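Extracellular solute-binding protein, family 1 (Trichodesmium erythraeum IMS101, PDB 6G7N) binds ferric iron and probably delivers it, outside the cytoplasmic membrane, to an ABC transporter for uptake. Local coordinates at residues A[219-233]-A[286-299]. Numbering follows the deposited sequence. Where two conformers were deposited one is given.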
ATOM      1  N   MET A 219      -7.117  14.783   5.268  1.00 14.23           N
ATOM      2  CA  MET A 219      -6.374  13.557   5.571  0.50 14.65           C
ATOM      3  C   MET A 219      -5.763  13.668   6.942  1.00 13.12           C
ATOM      4  O   MET A 219      -5.029  14.610   7.200  1.00 16.98           O
ATOM      5  CB  MET A 219      -5.240  13.403   4.553  0.50 17.30           C
ATOM      6  CG  MET A 219      -4.250  12.319   4.912  0.50 17.58           C
ATOM      7  SD  MET A 219      -3.134  11.967   3.550  0.50 20.84           S
ATOM      8  CE  MET A 219      -4.265  11.943   2.204  0.50 15.06           C
ATOM      9  N   PHE A 220      -6.024  12.677   7.802  1.00 11.70           N
ATOM     10  CA  PHE A 220      -5.498  12.639   9.160  1.00 11.74           C
ATOM     11  C   PHE A 220      -4.651  11.370   9.325  1.00 10.71           C
ATOM     12  O   PHE A 220      -5.134  10.264   9.088  1.00 11.36           O
ATOM     13  CB  PHE A 220      -6.647  12.657  10.172  1.00 12.15           C
ATOM     14  CG  PHE A 220      -6.223  12.747  11.606  1.00 12.27           C
ATOM     15  CD1 PHE A 220      -5.991  13.975  12.208  1.00 14.12           C
ATOM     16  CD2 PHE A 220      -6.000  11.597  12.343  1.00 13.36           C
ATOM     17  CE1 PHE A 220      -5.618  14.056  13.534  1.00 15.45           C
ATOM     18  CE2 PHE A 220      -5.606  11.678  13.665  1.00 14.07           C
ATOM     19  CZ  PHE A 220      -5.409  12.902  14.255  1.00 15.25           C
ATOM     20  N   PHE A 221      -3.410  11.554   9.773  1.00 11.23           N
ATOM     21  CA  PHE A 221      -2.465  10.452   9.990  1.00 11.06           C
ATOM     22  C   PHE A 221      -2.628   9.964  11.429  1.00 11.07           C
ATOM     23  O   PHE A 221      -2.267  10.680  12.355  1.00 13.19           O
ATOM     24  CB  PHE A 221      -1.033  10.954   9.749  1.00 12.33           C
ATOM     25  CG  PHE A 221      -0.812  11.459   8.342  1.00 12.67           C
ATOM     26  CD1 PHE A 221      -0.780  10.595   7.269  1.00 13.93           C
ATOM     27  CD2 PHE A 221      -0.649  12.808   8.087  1.00 14.21           C
ATOM     28  CE1 PHE A 221      -0.586  11.011   5.968  1.00 14.25           C
ATOM     29  CE2 PHE A 221      -0.461  13.254   6.780  1.00 15.36           C
ATOM     30  CZ  PHE A 221      -0.425  12.358   5.720  1.00 15.36           C
ATOM     31  N   PRO A 222      -3.170   8.739  11.658  1.00 10.69           N
ATOM     32  CA  PRO A 222      -3.515   8.388  13.012  1.00 10.51           C
ATOM     33  C   PRO A 222      -2.325   7.918  13.851  1.00 10.01           C
ATOM     34  O   PRO A 222      -1.252   7.562  13.340  1.00 11.25           O
ATOM     35  CB  PRO A 222      -4.532   7.242  12.826  1.00 11.90           C
ATOM     36  CG  PRO A 222      -5.024   7.382  11.424  1.00 11.75           C
ATOM     37  CD  PRO A 222      -3.793   7.821  10.697  1.00 10.92           C
ATOM     38  N   ASN A 223      -2.560   7.921  15.162  1.00  9.78           N
ATOM     39  CA  ASN A 223      -1.651   7.350  16.160  1.00 10.31           C
ATOM     40  C   ASN A 223      -0.306   8.101  16.248  1.00 10.96           C
ATOM     41  O   ASN A 223       0.706   7.538  16.682  1.00 11.23           O
ATOM     42  CB  ASN A 223      -1.430   5.827  16.007  1.00 10.42           C
ATOM     43  CG  ASN A 223      -2.709   5.006  16.179  1.00 10.65           C
ATOM     44  OD1 ASN A 223      -3.694   5.216  15.482  1.00 10.47           O
ATOM     45  ND2 ASN A 223      -2.702   4.050  17.136  1.00 11.32           N
ATOM     46  N   GLN A 224      -0.334   9.408  15.977  1.00 11.69           N
ATOM     47  CA  GLN A 224       0.879  10.219  16.048  1.00 13.41           C
ATOM     48  C   GLN A 224       1.468  10.365  17.423  1.00 13.66           C
ATOM     49  O   GLN A 224       2.668  10.600  17.535  1.00 16.16           O
ATOM     50  CB  GLN A 224       0.616  11.610  15.463  1.00 14.29           C
ATOM     51  CG  GLN A 224       0.326  11.555  13.973  1.00 15.60           C
ATOM     52  CD  GLN A 224       1.508  11.029  13.201  1.00 14.26           C
ATOM     53  OE1 GLN A 224       2.565  11.709  13.118  1.00 16.56           O
ATOM     54  NE2 GLN A 224       1.401   9.798  12.670  1.00 15.87           N
ATOM     55  N   ASN A 225       0.636  10.290  18.452  1.00 13.99           N
ATOM     56  CA  ASN A 225       1.101  10.407  19.814  1.00 14.80           C
ATOM     57  C   ASN A 225       1.453   9.072  20.425  1.00 15.07           C
ATOM     58  O   ASN A 225       1.833   9.010  21.587  1.00 17.55           O
ATOM     59  CB  ASN A 225       0.090  11.180  20.678  1.00 17.40           C
ATOM     60  CG  ASN A 225      -0.048  12.617  20.229  1.00 21.64           C
ATOM     61  OD1 ASN A 225       0.928  13.241  19.847  1.00 26.56           O
ATOM     62  ND2 ASN A 225      -1.252  13.128  20.241  1.00 28.87           N
ATOM     63  N   GLY A 226       1.369   8.009  19.625  1.00 12.91           N
ATOM     64  CA  GLY A 226       1.693   6.650  20.033  1.00 12.60           C
ATOM     65  C   GLY A 226       2.606   6.012  19.023  1.00 11.73           C
ATOM     66  O   GLY A 226       3.703   6.527  18.747  1.00 12.72           O
ATOM     67  N   ARG A 227       2.179   4.872  18.482  1.00 10.51           N
ATOM     68  CA  ARG A 227       3.071   4.050  17.672  1.00 10.39           C
ATOM     69  C   ARG A 227       3.309   4.560  16.259  1.00 10.15           C
ATOM     70  O   ARG A 227       4.235   4.086  15.613  1.00 11.25           O
ATOM     71  CB  ARG A 227       2.580   2.620  17.639  1.00 10.63           C
ATOM     72  CG  ARG A 227       1.275   2.417  16.856  1.00 10.56           C
ATOM     73  CD  ARG A 227       0.829   0.975  16.887  1.00 11.64           C
ATOM     74  NE  ARG A 227      -0.413   0.764  16.141  1.00 12.44           N
ATOM     75  CZ  ARG A 227      -1.644   0.718  16.657  1.00 11.30           C
ATOM     76  NH1 ARG A 227      -1.845   0.835  17.953  1.00 11.50           N
ATOM     77  NH2 ARG A 227      -2.678   0.577  15.859  1.00 12.68           N
ATOM     78  N   GLY A 228       2.468   5.477  15.769  1.00 10.10           N
ATOM     79  CA  GLY A 228       2.593   5.977  14.433  1.00 10.51           C
ATOM     80  C   GLY A 228       1.570   5.408  13.471  1.00  9.24           C
ATOM     81  O   GLY A 228       0.819   4.487  13.787  1.00 10.25           O
ATOM     82  N   THR A 229       1.543   5.963  12.262  1.00  9.13           N
ATOM     83  CA  THR A 229       0.581   5.630  11.249  1.00  8.83           C
ATOM     84  C   THR A 229       0.941   4.309  10.552  1.00  8.91           C
ATOM     85  O   THR A 229       2.120   4.006  10.346  1.00  9.79           O
ATOM     86  CB  THR A 229       0.502   6.793  10.236  1.00  9.47           C
ATOM     87  OG1 THR A 229       0.065   7.966  10.914  1.00 10.99           O
ATOM     88  CG2 THR A 229      -0.379   6.526   9.051  1.00 10.27           C
ATOM     89  N   HIS A 230      -0.095   3.564  10.152  1.00  9.24           N
ATOM     90  CA  HIS A 230       0.056   2.332   9.354  1.00  8.93           C
ATOM     91  C   HIS A 230       0.477   2.700   7.930  1.00  8.69           C
ATOM     92  O   HIS A 230      -0.279   3.385   7.207  1.00  9.81           O
ATOM     93  CB  HIS A 230      -1.268   1.595   9.352  1.00  9.87           C
ATOM     94  CG  HIS A 230      -1.304   0.385   8.481  1.00  9.63           C
ATOM     95  ND1 HIS A 230      -0.955  -0.868   8.913  1.00 10.18           N
ATOM     96  CD2 HIS A 230      -1.696   0.229   7.188  1.00 10.47           C
ATOM     97  CE1 HIS A 230      -1.153  -1.729   7.921  1.00 10.29           C
ATOM     98  NE2 HIS A 230      -1.610  -1.099   6.860  1.00 10.17           N
ATOM     99  N   VAL A 231       1.674   2.252   7.561  1.00  8.81           N
ATOM    100  CA  VAL A 231       2.197   2.415   6.226  1.00  9.20           C
ATOM    101  C   VAL A 231       2.326   1.069   5.552  1.00  9.06           C
ATOM    102  O   VAL A 231       2.523   0.023   6.178  1.00  9.90           O
ATOM    103  CB  VAL A 231       3.511   3.229   6.200  1.00 10.23           C
ATOM    104  CG1 VAL A 231       3.240   4.648   6.694  1.00 10.93           C
ATOM    105  CG2 VAL A 231       4.633   2.583   6.981  1.00 10.47           C
ATOM    106  N   ASN A 232       2.265   1.109   4.236  1.00  9.11           N
ATOM    107  CA  ASN A 232       2.384  -0.116   3.431  1.00  9.55           C
ATOM    108  C   ASN A 232       3.129   0.249   2.158  1.00  8.96           C
ATOM    109  O   ASN A 232       3.512   1.419   1.983  1.00  9.46           O
ATOM    110  CB  ASN A 232       0.980  -0.716   3.228  1.00  9.52           C
ATOM    111  CG  ASN A 232       0.947  -2.223   2.987  1.00 10.36           C
ATOM    112  OD1 ASN A 232       1.915  -2.822   2.484  1.00 10.55           O
ATOM    113  ND2 ASN A 232      -0.192  -2.856   3.315  1.00 11.36           N
ATOM    114  N   ILE A 233       3.377  -0.742   1.289  1.00  8.97           N
ATOM    115  CA  ILE A 233       4.336  -0.553   0.201  1.00  8.86           C
ATOM    116  C   ILE A 233       3.797  -0.987  -1.148  1.00  9.08           C
ATOM    117  O   ILE A 233       2.958  -1.891  -1.267  1.00 10.40           O
ATOM    118  CB  ILE A 233       5.649  -1.327   0.488  1.00  8.82           C
ATOM    119  CG1 ILE A 233       5.403  -2.813   0.783  1.00  9.62           C
ATOM    120  CG2 ILE A 233       6.404  -0.661   1.617  1.00  9.37           C
ATOM    121  CD1 ILE A 233       6.657  -3.667   0.711  1.00  9.80           C
ATOM    122  N   PHE A 286       0.044  18.160   3.293  1.00 18.35           N
ATOM    123  CA  PHE A 286      -0.419  17.310   4.378  1.00 18.89           C
ATOM    124  C   PHE A 286       0.600  17.137   5.491  1.00 19.45           C
ATOM    125  O   PHE A 286       0.236  16.723   6.594  1.00 22.57           O
ATOM    126  CB  PHE A 286      -0.865  15.970   3.834  1.00 19.26           C
ATOM    127  CG  PHE A 286      -1.957  16.087   2.831  1.00 20.26           C
ATOM    128  CD1 PHE A 286      -3.250  16.384   3.229  1.00 20.27           C
ATOM    129  CD2 PHE A 286      -1.689  15.962   1.485  1.00 23.63           C
ATOM    130  CE1 PHE A 286      -4.263  16.520   2.309  1.00 23.09           C
ATOM    131  CE2 PHE A 286      -2.702  16.095   0.555  1.00 26.00           C
ATOM    132  CZ  PHE A 286      -3.994  16.363   0.977  1.00 23.70           C
ATOM    133  N   GLY A 287       1.864  17.457   5.213  1.00 20.48           N
ATOM    134  CA  GLY A 287       2.926  17.437   6.225  1.00 20.50           C
ATOM    135  C   GLY A 287       3.498  16.057   6.442  1.00 18.34           C
ATOM    136  O   GLY A 287       2.953  15.062   5.994  1.00 19.34           O
ATOM    137  N   SER A 288       4.624  16.017   7.133  0.60 17.95           N
ATOM    138  CA  SER A 288       5.241  14.751   7.494  0.60 18.06           C
ATOM    139  C   SER A 288       4.491  14.144   8.678  0.60 15.85           C
ATOM    140  O   SER A 288       3.676  14.781   9.360  0.60 17.94           O
ATOM    141  CB  SER A 288       6.706  14.931   7.832  0.60 22.48           C
ATOM    142  OG  SER A 288       6.825  15.834   8.892  0.60 24.63           O
ATOM    143  N   PHE A 289       4.746  12.866   8.904  1.00 12.96           N
ATOM    144  CA  PHE A 289       4.039  12.137   9.932  1.00 12.65           C
ATOM    145  C   PHE A 289       4.874  10.955  10.393  1.00 11.50           C
ATOM    146  O   PHE A 289       5.662  10.373   9.629  1.00 12.65           O
ATOM    147  CB  PHE A 289       2.644  11.654   9.455  1.00 12.87           C
ATOM    148  CG  PHE A 289       2.669  10.752   8.262  1.00 12.28           C
ATOM    149  CD1 PHE A 289       2.712  11.280   6.992  1.00 13.24           C
ATOM    150  CD2 PHE A 289       2.634   9.361   8.407  1.00 11.92           C
ATOM    151  CE1 PHE A 289       2.738  10.461   5.893  1.00 14.04           C
ATOM    152  CE2 PHE A 289       2.636   8.533   7.307  1.00 14.30           C
ATOM    153  CZ  PHE A 289       2.682   9.085   6.038  1.00 14.51           C
ATOM    154  N   LYS A 290       4.693  10.601  11.657  1.00 11.31           N
ATOM    155  CA  LYS A 290       5.367   9.453  12.240  1.00 10.82           C
ATOM    156  C   LYS A 290       4.828   8.159  11.646  1.00 10.73           C
ATOM    157  O   LYS A 290       3.626   7.929  11.631  1.00 11.27           O
ATOM    158  CB  LYS A 290       5.142   9.406  13.745  1.00 12.25           C
ATOM    159  CG  LYS A 290       5.893   8.300  14.428  1.00 12.77           C
ATOM    160  CD  LYS A 290       5.634   8.276  15.917  1.00 13.63           C
ATOM    161  CE  LYS A 290       6.397   7.136  16.559  1.00 14.12           C
ATOM    162  NZ  LYS A 290       6.322   7.215  18.030  1.00 15.94           N
ATOM    163  N   ASN A 291       5.749   7.343  11.141  1.00 11.04           N
ATOM    164  CA  ASN A 291       5.441   6.029  10.599  1.00 10.57           C
ATOM    165  C   ASN A 291       5.625   4.973  11.708  1.00 10.38           C
ATOM    166  O   ASN A 291       6.650   4.972  12.384  1.00 12.88           O
ATOM    167  CB  ASN A 291       6.438   5.618   9.496  1.00 11.22           C
ATOM    168  CG  ASN A 291       6.382   6.427   8.198  1.00 10.90           C
ATOM    169  OD1 ASN A 291       6.773   5.880   7.160  1.00 11.56           O
ATOM    170  ND2 ASN A 291       5.970   7.705   8.213  1.00 12.14           N
ATOM    171  N   ASP A 292       4.687   4.031  11.813  1.00 10.21           N
ATOM    172  CA  ASP A 292       4.915   2.853  12.656  1.00 10.33           C
ATOM    173  C   ASP A 292       6.163   2.098  12.167  1.00 10.40           C
ATOM    174  O   ASP A 292       6.388   1.999  10.961  1.00 12.51           O
ATOM    175  CB  ASP A 292       3.625   2.024  12.603  1.00 11.48           C
ATOM    176  CG  ASP A 292       3.526   0.911  13.631  1.00 11.14           C
ATOM    177  OD1 ASP A 292       4.549   0.323  14.054  1.00 11.75           O
ATOM    178  OD2 ASP A 292       2.371   0.610  14.005  1.00 13.18           O
ATOM    179  N   SER A 293       6.996   1.606  13.083  1.00  9.95           N
ATOM    180  CA  SER A 293       8.196   0.823  12.719  1.00 10.31           C
ATOM    181  C   SER A 293       7.929  -0.665  12.540  1.00  9.43           C
ATOM    182  O   SER A 293       8.862  -1.396  12.259  1.00 10.23           O
ATOM    183  CB  SER A 293       9.306   1.064  13.707  1.00 11.07           C
ATOM    184  OG  SER A 293       8.912   0.592  14.970  1.00 11.68           O
ATOM    185  N   THR A 294       6.687  -1.110  12.677  1.00  8.84           N
ATOM    186  CA  THR A 294       6.366  -2.525  12.469  1.00  8.98           C
ATOM    187  C   THR A 294       6.830  -3.000  11.092  1.00  8.77           C
ATOM    188  O   THR A 294       6.643  -2.317  10.089  1.00  9.38           O
ATOM    189  CB  THR A 294       4.841  -2.716  12.583  1.00 10.03           C
ATOM    190  OG1 THR A 294       4.428  -2.382  13.913  1.00 10.72           O
ATOM    191  CG2 THR A 294       4.386  -4.156  12.294  1.00 10.99           C
ATOM    192  N   ASN A 295       7.445  -4.191  11.036  1.00  8.53           N
ATOM    193  CA  ASN A 295       7.830  -4.714   9.746  1.00  8.46           C
ATOM    194  C   ASN A 295       6.577  -5.116   8.973  1.00  8.82           C
ATOM    195  O   ASN A 295       5.733  -5.874   9.465  1.00  9.43           O
ATOM    196  CB  ASN A 295       8.796  -5.899   9.910  1.00  9.11           C
ATOM    197  CG  ASN A 295       9.316  -6.339   8.571  1.00  9.20           C
ATOM    198  OD1 ASN A 295       8.621  -7.047   7.818  1.00  9.87           O
ATOM    199  ND2 ASN A 295      10.508  -5.896   8.226  1.00  9.50           N
ATOM    200  N   VAL A 296       6.476  -4.643   7.723  1.00  8.35           N
ATOM    201  CA  VAL A 296       5.245  -4.830   6.952  1.00  8.77           C
ATOM    202  C   VAL A 296       4.982  -6.302   6.607  1.00  8.86           C
ATOM    203  O   VAL A 296       3.852  -6.636   6.261  1.00  9.69           O
ATOM    204  CB  VAL A 296       5.211  -3.933   5.698  1.00  9.35           C
ATOM    205  CG1 VAL A 296       5.242  -2.454   6.094  1.00 10.16           C
ATOM    206  CG2 VAL A 296       6.334  -4.244   4.737  1.00  9.83           C
ATOM    207  N   SER A 297       5.989  -7.178   6.724  1.00  9.29           N
ATOM    208  CA  SER A 297       5.723  -8.620   6.556  1.00  9.65           C
ATOM    209  C   SER A 297       4.677  -9.150   7.530  1.00  9.87           C
ATOM    210  O   SER A 297       4.013 -10.126   7.214  1.00 11.17           O
ATOM    211  CB  SER A 297       6.988  -9.452   6.678  1.00 10.80           C
ATOM    212  OG  SER A 297       7.512  -9.454   7.983  1.00 11.48           O
ATOM    213  N   VAL A 298       4.542  -8.521   8.700  1.00  9.68           N
ATOM    214  CA  VAL A 298       3.505  -8.914   9.673  1.00 10.95           C
ATOM    215  C   VAL A 298       2.129  -8.924   9.029  1.00  9.86           C
ATOM    216  O   VAL A 298       1.253  -9.720   9.394  1.00 11.31           O
ATOM    217  CB  VAL A 298       3.537  -7.932  10.885  1.00 14.41           C
ATOM    218  CG1 VAL A 298       2.301  -8.053  11.743  1.00 17.11           C
ATOM    219  CG2 VAL A 298       4.802  -8.177  11.694  1.00 15.90           C
ATOM    220  N   TYR A 299       1.913  -7.992   8.093  1.00 10.37           N
ATOM    221  CA  TYR A 299       0.595  -7.840   7.439  0.50 11.61           C
ATOM    222  C   TYR A 299       0.226  -9.068   6.682  1.00 11.70           C
ATOM    223  O   TYR A 299      -0.935  -9.480   6.612  1.00 12.81           O
ATOM    224  CB  TYR A 299       0.551  -6.721   6.398  0.50 11.63           C
ATOM    225  CG  TYR A 299       0.966  -5.371   6.868  0.50 11.25           C
ATOM    226  CD1 TYR A 299       1.073  -5.081   8.219  0.50 11.07           C
ATOM    227  CD2 TYR A 299       1.301  -4.387   5.949  0.50 11.46           C
ATOM    228  CE1 TYR A 299       1.536  -3.847   8.650  0.50 12.15           C
ATOM    229  CE2 TYR A 299       1.725  -3.144   6.376  0.50 11.40           C
ATOM    230  CZ  TYR A 299       1.841  -2.882   7.731  0.50 11.05           C
ATOM    231  OH  TYR A 299       2.291  -1.666   8.173  0.50 12.94           O
TER
HETATM  232  O   HOH W   1      -3.181  16.392   6.503  1.00 35.33           O
HETATM  233  O   HOH W   2      -0.014   1.792  13.204  1.00 12.79           O
HETATM  234  O   HOH W   3       0.780  -1.492  13.922  1.00 13.30           O
HETATM  235  O   HOH W   4       6.499   2.539  15.917  1.00 16.21           O
HETATM  236  O   HOH W   5       3.136   0.407   9.542  0.50 14.88           O
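Thr229 and Asn291 form a single parallel bridge between 219-233 and 286-299: Thr229 N donates to Lys290 O at 2.9 Å, nearly straight, and Asp292 N to Thr229 O at 3.0 Å. This brief pairing shows how side chains can prolong a backbone link. Gln224, bent at chi2 (-63°), turns its amide onto Lys290, its OE1 accepting from Lys290 N (2.8 Å) on a lone pair while NE2 donates to Lys290 O. The extended Lys290 chain runs on until NZ meets Gly226 O at 2.8 Å. Beside the bridge, Phe221 and Phe289 form an offset stack, their planes nearly parallel (6°), with centroids 3.9 Å apart. The edge of Phe221 faces Phe286 O, and Val231 CG1 meets the edge of Phe289. An alanine in place of Phe221 would probably strip one face of Phe289 of its cover and leave that ring freer to turn. Arg227 NE makes a long salt bridge to Asp292 OD2 (3.5 Å), reinforced by a water, while its NH1 pairs with Glu121. The contact thus fastens 286-299 to the loop linking strands 217-220 and 231-239 and the latter's start, both antiparallel to strand 96-108, consistent with a periplasmic-binding-protein fold.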